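Local coordinates for 3-oxoacyl-[acyl-carrier-protein] synthase (Arabidopsis thaliana, PDB 2IX4) that catalyses the condensation steps of mitochondrial fatty acid synthesis, adding two carbons from malonyl-ACP to a growing acyl chain, at residues V4-G9 / R101-L106. Residues are numbered along the deposited sequence; the frame is centred on the assembly and turned at random.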
# COMPACT_ATOMS: atom_id res chain seq x y z
N VAL A 4 -3.22 -14.01 -18.11
CA VAL A 4 -2.54 -15.28 -17.87
C VAL A 4 -1.20 -15.09 -17.16
O VAL A 4 -0.65 -13.99 -17.13
CB VAL A 4 -2.34 -16.11 -19.18
CG1 VAL A 4 -3.68 -16.50 -19.79
CG2 VAL A 4 -1.47 -15.38 -20.19
N VAL A 5 -0.68 -16.18 -16.60
CA VAL A 5 0.58 -16.17 -15.88
C VAL A 5 1.64 -16.81 -16.76
O VAL A 5 1.48 -17.96 -17.19
CB VAL A 5 0.47 -16.94 -14.54
CG1 VAL A 5 1.79 -16.90 -13.79
CG2 VAL A 5 -0.65 -16.37 -13.68
N THR A 6 2.72 -16.07 -17.03
CA THR A 6 3.76 -16.53 -17.94
C THR A 6 5.14 -16.67 -17.29
O THR A 6 6.08 -17.15 -17.91
CB THR A 6 3.87 -15.62 -19.19
OG1 THR A 6 4.01 -14.25 -18.79
CG2 THR A 6 2.65 -15.76 -20.08
N GLY A 7 5.25 -16.24 -16.03
CA GLY A 7 6.52 -16.34 -15.31
C GLY A 7 6.32 -16.43 -13.81
O GLY A 7 5.46 -15.75 -13.26
N LEU A 8 7.12 -17.27 -13.17
CA LEU A 8 7.07 -17.45 -11.72
C LEU A 8 8.45 -17.21 -11.10
O LEU A 8 9.47 -17.61 -11.66
CB LEU A 8 6.57 -18.85 -11.35
CG LEU A 8 5.23 -19.39 -11.88
CD1 LEU A 8 5.06 -20.84 -11.49
CD2 LEU A 8 4.06 -18.57 -11.39
N GLY A 9 8.47 -16.55 -9.94
CA GLY A 9 9.72 -16.27 -9.24
C GLY A 9 9.49 -16.15 -7.75
O GLY A 9 8.51 -15.55 -7.32
N ARG A 101 12.76 -13.78 -16.37
CA ARG A 101 13.57 -14.68 -17.19
C ARG A 101 12.80 -15.95 -17.53
O ARG A 101 12.91 -16.47 -18.65
CB ARG A 101 14.91 -14.99 -16.51
CG ARG A 101 15.83 -13.77 -16.48
CD ARG A 101 17.19 -14.06 -15.88
NE ARG A 101 17.94 -12.82 -15.71
CZ ARG A 101 18.71 -12.26 -16.64
NH1 ARG A 101 18.86 -12.83 -17.84
NH2 ARG A 101 19.34 -11.13 -16.38
N ASP A 102 12.00 -16.42 -16.58
CA ASP A 102 11.05 -17.52 -16.80
C ASP A 102 10.05 -17.18 -17.91
O ASP A 102 9.78 -18.00 -18.79
CB ASP A 102 10.32 -17.85 -15.49
CG ASP A 102 9.44 -19.08 -15.58
OD1 ASP A 102 9.76 -20.02 -16.34
OD2 ASP A 102 8.41 -19.12 -14.87
N ALA A 103 9.52 -15.96 -17.86
CA ALA A 103 8.58 -15.45 -18.86
C ALA A 103 9.26 -15.03 -20.16
O ALA A 103 8.58 -14.73 -21.15
CB ALA A 103 7.78 -14.28 -18.29
N GLU A 104 10.59 -15.01 -20.16
CA GLU A 104 11.39 -14.51 -21.28
C GLU A 104 10.95 -13.09 -21.66
O GLU A 104 10.83 -12.75 -22.84
CB GLU A 104 11.36 -15.47 -22.47
CG GLU A 104 11.87 -16.87 -22.13
CD GLU A 104 12.12 -17.74 -23.35
OE1 GLU A 104 11.72 -17.37 -24.48
OE2 GLU A 104 12.74 -18.82 -23.18
N TRP A 105 10.70 -12.27 -20.64
CA TRP A 105 10.26 -10.90 -20.83
C TRP A 105 11.28 -9.90 -20.32
O TRP A 105 11.21 -9.43 -19.18
CB TRP A 105 8.89 -10.66 -20.18
CG TRP A 105 8.27 -9.35 -20.59
CD1 TRP A 105 8.06 -8.26 -19.80
CD2 TRP A 105 7.82 -8.98 -21.90
NE1 TRP A 105 7.49 -7.24 -20.53
CE2 TRP A 105 7.34 -7.66 -21.83
CE3 TRP A 105 7.78 -9.65 -23.14
CZ2 TRP A 105 6.81 -6.99 -22.93
CZ3 TRP A 105 7.25 -8.98 -24.24
CH2 TRP A 105 6.77 -7.66 -24.13
N LEU A 106 12.25 -9.58 -21.17
CA LEU A 106 13.23 -8.55 -20.89
C LEU A 106 13.28 -7.61 -22.10
O LEU A 106 14.27 -7.59 -22.83
CB LEU A 106 14.61 -9.17 -20.60
CG LEU A 106 14.70 -10.12 -19.40
CD1 LEU A 106 15.93 -11.03 -19.50
CD2 LEU A 106 14.69 -9.37 -18.08
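A Schellman motif at the C-terminal end of helix 87-102 brings Asp102 and Ala103 against strand 3-12 in the central sheet of this thiolase-like fold, away from the active site. Glu104, with positive phi, is the C-prime residue, and its N makes a weak 3.1 Å bond back to Arg101 O. The one hydrogen bond between 4-9 and 101-106 runs from Leu8 N to Asp102 OD2, 2.8 Å long and fairly straight at 158°; it uses the anti lone pair, the one directed away from OD1. A chi1 of -173° swings Asp102 CG away from its own amide and sends the carboxylate toward the strand, where OD2 also comes within 3.4 Å of Gly7 CA. Tyr271 OH is a second hydrogen-bond partner of OD2, while Lys269 NZ forms a salt bridge with OD1; three partners on the two oxygens probably hold the carboxylate's rotation. An asparagine here would keep the size but lose the charge, and would probably leave Lys269 without this salt-bridge partner. One residue on, Ala103 CB lies 3.8 Å from Gly7 CA and 3.4 Å from Thr6 O. A CB modelled on Gly7 would fall 2.8 Å from Ala103 CB, a clash, so the close approach depends on the missing side chain. Ala103 CA also makes a CA-H...O contact to Thr6 O at 3.2 Å. Thr6 OG1, 3.8 Å from Ala103 CB, is hydrogen-bonded to Glu258 OE2. The chemistry implies a mixed joint: a carboxylate whose ionised form the salt bridge to Lys269 probably favours grips a strand amide, while glycine and alanine let the two backbones meet closely.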